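Local coordinates for Nitrate/nitrite binding protein NrtA (Synechocystis sp., PDB 2G29), which binds nitrate in the periplasm as the substrate-binding protein of the NrtABCD ABC transporter, which takes up nitrate and probably also nitrite, at residues K157-I171 against M196-V210. Sequence-based numbering, arbitrary orientation.
Sequences KVAMTFPGGTHDMWI and MVANVKVNAMESFCV
The thiol of C209 meets two aromatic rings, H167 and W170, each at its edge and close to its plane. SG lies 4.8 Å from the centroid of the H167 ring and 5.1 Å from that of the five-membered ring of W170. T166 covers part of one face of each ring: its OG1 lies above the rim of the H167 ring, its backbone O above the rim of the W170 ring. The C209 torsion (chi1 -176°) sets SG anti to the backbone N, where it also packs 3.6 Å from H167 CB. C209 O and H167 ND1 are buried without a hydrogen-bonding partner. H167 is a nitrate-binding residue; the nearest atoms of its side chain and a bound nitrate ion are about 3 Å apart. Beside the thiol, I171 lays its CB on C209 CB, while its CD1 reaches the backbone of F208 and S207 OG, which is hydrogen-bonded to Q129 O.

Strands 157-160 and 207-210 run parallel. A159 N donates to S207 O (2.8 Å), and C209 N donates to A159 O (3.0 Å). One step earlier, E206 N donates to K157 O (2.9 Å). A water joins K157 N to E206 OE1, and Y134 OH hydrogen-bonds to OE2. On the other side of the sheet from I171 and the thiol, A159 CB packs against F208 CB, M205 CG and M196 SD. M196 CE touches M160 O and T161 CG2, and the M196 and T161 side chains cross at about a right angle.

The two strands are neighbours in a five-stranded mixed sheet. Strand 187-190 flanks 157-160, and antiparallel strand 126-130 flanks 207-211. Helix 166-177 packs on the C209 side, helix 196-201 on the A159 side. Each helix links consecutive parallel strands, in the beta-alpha-beta manner of periplasmic binding proteins. T166 and H167, at the start of helix 166-177, touch L95 of the other sheet, beside the nitrate site.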
loop_
_atom_site.group_PDB
_atom_site.type_symbol
_atom_site.label_atom_id
_atom_site.label_comp_id
_atom_site.label_asym_id
_atom_site.label_seq_id
_atom_site.Cartn_x
_atom_site.Cartn_y
_atom_site.Cartn_z
ATOM N N LYS A 157 -12.559 4.543 18.328
ATOM C CA LYS A 157 -11.381 3.991 17.679
ATOM C C LYS A 157 -11.511 4.088 16.169
ATOM O O LYS A 157 -12.607 4.035 15.609
ATOM C CB LYS A 157 -11.228 2.500 18.024
ATOM C CG LYS A 157 -11.199 2.128 19.516
ATOM C CD LYS A 157 -10.072 2.833 20.238
ATOM C CE LYS A 157 -9.916 2.340 21.675
ATOM N NZ LYS A 157 -8.779 3.031 22.385
ATOM N N VAL A 158 -10.378 4.254 15.500
ATOM C CA VAL A 158 -10.397 4.199 14.043
ATOM C C VAL A 158 -9.357 3.115 13.707
ATOM O O VAL A 158 -8.266 3.059 14.311
ATOM C CB VAL A 158 -10.048 5.529 13.372
ATOM C CG1 VAL A 158 -11.012 6.620 13.859
ATOM C CG2 VAL A 158 -8.648 5.901 13.650
ATOM N N ALA A 159 -9.686 2.231 12.774
ATOM C CA ALA A 159 -8.754 1.143 12.471
ATOM C C ALA A 159 -7.903 1.376 11.241
ATOM O O ALA A 159 -8.371 1.906 10.224
ATOM C CB ALA A 159 -9.511 -0.177 12.289
ATOM N N MET A 160 -6.643 0.972 11.361
ATOM C CA MET A 160 -5.686 1.044 10.270
ATOM C C MET A 160 -4.960 -0.295 10.273
ATOM O O MET A 160 -5.264 -1.189 11.073
ATOM C CB MET A 160 -4.782 2.265 10.362
ATOM C CG MET A 160 -4.188 2.581 11.721
ATOM S SD MET A 160 -2.889 1.390 12.169
ATOM C CE MET A 160 -2.374 2.043 13.815
ATOM N N THR A 161 -4.011 -0.450 9.355
ATOM C CA THR A 161 -3.449 -1.773 9.112
ATOM C C THR A 161 -2.094 -2.138 9.717
ATOM O O THR A 161 -1.726 -3.303 9.704
ATOM C CB THR A 161 -3.359 -1.942 7.595
ATOM O OG1 THR A 161 -2.492 -0.935 7.103
ATOM C CG2 THR A 161 -4.718 -1.781 6.944
ATOM N N PHE A 162 -1.363 -1.147 10.201
ATOM C CA PHE A 162 -0.042 -1.346 10.770
ATOM C C PHE A 162 0.408 0.019 11.234
ATOM O O PHE A 162 0.244 1.001 10.496
ATOM C CB PHE A 162 0.971 -1.841 9.707
ATOM C CG PHE A 162 2.280 -2.300 10.298
ATOM C CD1 PHE A 162 2.357 -3.517 10.973
ATOM C CD2 PHE A 162 3.400 -1.477 10.248
ATOM C CE1 PHE A 162 3.547 -3.920 11.589
ATOM C CE2 PHE A 162 4.604 -1.875 10.868
ATOM C CZ PHE A 162 4.673 -3.084 11.528
ATOM N N PRO A 163 0.999 0.120 12.437
ATOM C CA PRO A 163 1.432 1.458 12.888
ATOM C C PRO A 163 2.543 2.040 12.045
ATOM O O PRO A 163 3.589 1.428 11.895
ATOM C CB PRO A 163 1.862 1.233 14.349
ATOM C CG PRO A 163 1.310 -0.163 14.716
ATOM C CD PRO A 163 1.338 -0.948 13.405
ATOM N N GLY A 164 2.307 3.224 11.480
ATOM C CA GLY A 164 3.313 3.853 10.658
ATOM C C GLY A 164 3.137 3.439 9.207
ATOM O O GLY A 164 3.844 3.944 8.315
ATOM N N GLY A 165 2.181 2.537 8.958
ATOM C CA GLY A 165 1.964 2.100 7.594
ATOM C C GLY A 165 1.175 3.074 6.753
ATOM O O GLY A 165 0.766 4.128 7.244
ATOM N N THR A 166 0.954 2.736 5.484
ATOM C CA THR A 166 0.218 3.636 4.602
ATOM C C THR A 166 -1.191 4.003 5.109
ATOM O O THR A 166 -1.516 5.186 5.169
ATOM C CB THR A 166 0.072 3.007 3.171
ATOM O OG1 THR A 166 -0.605 1.757 3.300
ATOM C CG2 THR A 166 1.445 2.758 2.489
ATOM N N HIS A 167 -2.012 3.022 5.479
ATOM C CA HIS A 167 -3.390 3.343 5.888
ATOM C C HIS A 167 -3.438 4.167 7.145
ATOM O O HIS A 167 -4.340 5.007 7.288
ATOM C CB HIS A 167 -4.228 2.056 6.003
ATOM C CG HIS A 167 -4.014 1.161 4.846
ATOM N ND1 HIS A 167 -4.679 1.283 3.648
ATOM C CD2 HIS A 167 -3.056 0.225 4.659
ATOM C CE1 HIS A 167 -4.137 0.457 2.764
ATOM N NE2 HIS A 167 -3.151 -0.196 3.362
ATOM N N ASP A 168 -2.499 3.939 8.052
ATOM C CA ASP A 168 -2.408 4.740 9.274
ATOM C C ASP A 168 -2.158 6.200 8.819
ATOM O O ASP A 168 -2.819 7.140 9.289
ATOM C CB ASP A 168 -1.247 4.185 10.120
ATOM C CG ASP A 168 -1.159 4.797 11.512
ATOM O OD1 ASP A 168 -2.184 5.284 12.039
ATOM O OD2 ASP A 168 -0.052 4.732 12.100
ATOM N N MET A 169 -1.228 6.412 7.883
ATOM C CA MET A 169 -0.972 7.776 7.396
ATOM C C MET A 169 -2.192 8.375 6.685
ATOM O O MET A 169 -2.541 9.529 6.903
ATOM C CB MET A 169 0.215 7.802 6.433
ATOM C CG MET A 169 1.551 7.333 6.997
ATOM S SD MET A 169 2.100 8.121 8.538
ATOM C CE MET A 169 1.476 6.939 9.760
ATOM N N TRP A 170 -2.895 7.576 5.884
ATOM C CA TRP A 170 -4.040 8.145 5.151
ATOM C C TRP A 170 -5.179 8.537 6.082
ATOM O O TRP A 170 -5.715 9.646 5.985
ATOM C CB TRP A 170 -4.625 7.180 4.129
ATOM C CG TRP A 170 -3.675 6.555 3.166
ATOM C CD1 TRP A 170 -3.739 5.266 2.725
ATOM C CD2 TRP A 170 -2.499 7.130 2.580
ATOM N NE1 TRP A 170 -2.663 4.994 1.907
ATOM C CE2 TRP A 170 -1.884 6.119 1.812
ATOM C CE3 TRP A 170 -1.888 8.402 2.637
ATOM C CZ2 TRP A 170 -0.694 6.323 1.100
ATOM C CZ3 TRP A 170 -0.714 8.617 1.939
ATOM C CH2 TRP A 170 -0.117 7.579 1.174
ATOM N N ILE A 171 -5.562 7.643 6.982
ATOM C CA ILE A 171 -6.667 7.987 7.865
ATOM C C ILE A 171 -6.317 9.113 8.844
ATOM O O ILE A 171 -7.163 9.956 9.116
ATOM C CB ILE A 171 -7.251 6.692 8.550
ATOM C CG1 ILE A 171 -8.717 6.937 8.906
ATOM C CG2 ILE A 171 -6.447 6.289 9.772
ATOM C CD1 ILE A 171 -9.456 5.658 9.284
ATOM N N MET A 196 -10.945 -6.476 8.526
ATOM C CA MET A 196 -11.591 -5.171 8.716
ATOM C C MET A 196 -13.115 -5.259 8.644
ATOM O O MET A 196 -13.807 -4.675 9.495
ATOM C CB MET A 196 -11.070 -4.179 7.663
ATOM C CG MET A 196 -9.665 -3.686 7.894
ATOM S SD MET A 196 -9.682 -2.424 9.191
ATOM C CE MET A 196 -7.949 -1.941 9.175
ATOM N N VAL A 197 -13.645 -5.944 7.633
ATOM C CA VAL A 197 -15.090 -6.059 7.486
ATOM C C VAL A 197 -15.721 -6.758 8.710
ATOM O O VAL A 197 -16.724 -6.271 9.263
ATOM C CB VAL A 197 -15.423 -6.785 6.136
ATOM C CG1 VAL A 197 -16.938 -7.090 6.037
ATOM C CG2 VAL A 197 -15.045 -5.891 4.980
ATOM N N ALA A 198 -15.116 -7.851 9.186
ATOM C CA ALA A 198 -15.682 -8.556 10.350
ATOM C C ALA A 198 -15.687 -7.663 11.581
ATOM O O ALA A 198 -16.613 -7.718 12.412
ATOM C CB ALA A 198 -14.879 -9.815 10.639
ATOM N N ASN A 199 -14.658 -6.838 11.713
ATOM C CA ASN A 199 -14.576 -5.943 12.856
ATOM C C ASN A 199 -15.596 -4.817 12.813
ATOM O O ASN A 199 -16.208 -4.511 13.845
ATOM C CB ASN A 199 -13.159 -5.376 12.988
ATOM C CG ASN A 199 -12.267 -6.280 13.797
ATOM O OD1 ASN A 199 -12.104 -6.079 15.002
ATOM N ND2 ASN A 199 -11.718 -7.307 13.163
ATOM N N VAL A 200 -15.826 -4.213 11.645
ATOM C CA VAL A 200 -16.797 -3.124 11.622
ATOM C C VAL A 200 -18.193 -3.692 11.907
ATOM O O VAL A 200 -19.041 -3.031 12.511
ATOM C CB VAL A 200 -16.734 -2.269 10.294
ATOM C CG1 VAL A 200 -17.362 -2.996 9.131
ATOM C CG2 VAL A 200 -17.393 -0.889 10.545
ATOM N N LYS A 201 -18.400 -4.946 11.536
ATOM C CA LYS A 201 -19.675 -5.610 11.805
ATOM C C LYS A 201 -19.958 -5.707 13.291
ATOM O O LYS A 201 -21.125 -5.801 13.692
ATOM C CB LYS A 201 -19.697 -7.004 11.175
ATOM C CG LYS A 201 -19.491 -7.008 9.669
ATOM C CD LYS A 201 -19.466 -8.425 9.118
ATOM C CE LYS A 201 -20.579 -9.269 9.719
ATOM N NZ LYS A 201 -20.167 -9.897 11.004
ATOM N N VAL A 202 -18.920 -5.803 14.118
ATOM C CA VAL A 202 -19.141 -5.897 15.571
ATOM C C VAL A 202 -18.806 -4.583 16.278
ATOM O O VAL A 202 -18.532 -4.560 17.480
ATOM C CB VAL A 202 -18.326 -7.055 16.220
ATOM C CG1 VAL A 202 -18.924 -8.383 15.793
ATOM C CG2 VAL A 202 -16.857 -6.976 15.836
ATOM N N ASN A 203 -18.825 -3.493 15.511
ATOM C CA ASN A 203 -18.559 -2.159 16.035
ATOM C C ASN A 203 -17.241 -2.007 16.799
ATOM O O ASN A 203 -17.180 -1.334 17.841
ATOM C CB ASN A 203 -19.727 -1.702 16.939
ATOM C CG ASN A 203 -19.819 -0.196 17.028
ATOM O OD1 ASN A 203 -19.611 0.496 16.025
ATOM N ND2 ASN A 203 -20.145 0.331 18.213
ATOM N N ALA A 204 -16.173 -2.607 16.285
ATOM C CA ALA A 204 -14.884 -2.496 16.933
ATOM C C ALA A 204 -14.243 -1.129 16.677
ATOM O O ALA A 204 -13.269 -0.771 17.334
ATOM C CB ALA A 204 -13.946 -3.609 16.436
ATOM N N MET A 205 -14.754 -0.394 15.687
ATOM C CA MET A 205 -14.215 0.920 15.363
ATOM C C MET A 205 -15.277 1.737 14.618
ATOM O O MET A 205 -16.195 1.181 14.043
ATOM C CB MET A 205 -12.955 0.821 14.476
ATOM C CG MET A 205 -13.174 0.222 13.081
ATOM S SD MET A 205 -13.494 -1.563 13.042
ATOM C CE MET A 205 -12.948 -1.953 11.315
ATOM N N GLU A 206 -15.116 3.057 14.621
ATOM C CA GLU A 206 -16.044 3.990 13.972
ATOM C C GLU A 206 -15.747 4.185 12.506
ATOM O O GLU A 206 -16.646 4.451 11.699
ATOM C CB GLU A 206 -15.944 5.394 14.611
ATOM C CG GLU A 206 -16.122 5.419 16.120
ATOM C CD GLU A 206 -17.386 4.721 16.577
ATOM O OE1 GLU A 206 -17.270 3.812 17.432
ATOM O OE2 GLU A 206 -18.468 5.053 16.061
ATOM N N SER A 207 -14.460 4.060 12.171
ATOM C CA SER A 207 -13.982 4.304 10.804
ATOM C C SER A 207 -12.757 3.425 10.586
ATOM O O SER A 207 -12.124 3.001 11.552
ATOM C CB SER A 207 -13.579 5.802 10.666
ATOM O OG SER A 207 -13.143 6.135 9.361
ATOM N N PHE A 208 -12.415 3.183 9.322
ATOM C CA PHE A 208 -11.249 2.367 9.025
ATOM C C PHE A 208 -10.704 2.633 7.633
ATOM O O PHE A 208 -11.434 3.073 6.735
ATOM C CB PHE A 208 -11.541 0.861 9.227
ATOM C CG PHE A 208 -12.606 0.273 8.308
ATOM C CD1 PHE A 208 -12.220 -0.503 7.212
ATOM C CD2 PHE A 208 -13.984 0.383 8.600
ATOM C CE1 PHE A 208 -13.203 -1.176 6.429
ATOM C CE2 PHE A 208 -14.931 -0.272 7.828
ATOM C CZ PHE A 208 -14.538 -1.066 6.728
ATOM N N CYS A 209 -9.431 2.326 7.445
ATOM C CA CYS A 209 -8.774 2.514 6.164
ATOM C C CYS A 209 -8.089 1.208 5.803
ATOM O O CYS A 209 -7.328 0.664 6.625
ATOM C CB CYS A 209 -7.763 3.653 6.269
ATOM S SG CYS A 209 -6.970 4.050 4.703
ATOM N N VAL A 210 -8.344 0.729 4.575
ATOM C CA VAL A 210 -7.827 -0.578 4.127
ATOM C C VAL A 210 -7.874 -0.598 2.591
ATOM O O VAL A 210 -8.614 0.155 1.986
ATOM C CB VAL A 210 -8.736 -1.712 4.708
ATOM C CG1 VAL A 210 -10.167 -1.590 4.138
ATOM C CG2 VAL A 210 -8.184 -3.102 4.413
HETATM O O HOH W 1 -14.928 3.028 18.386
#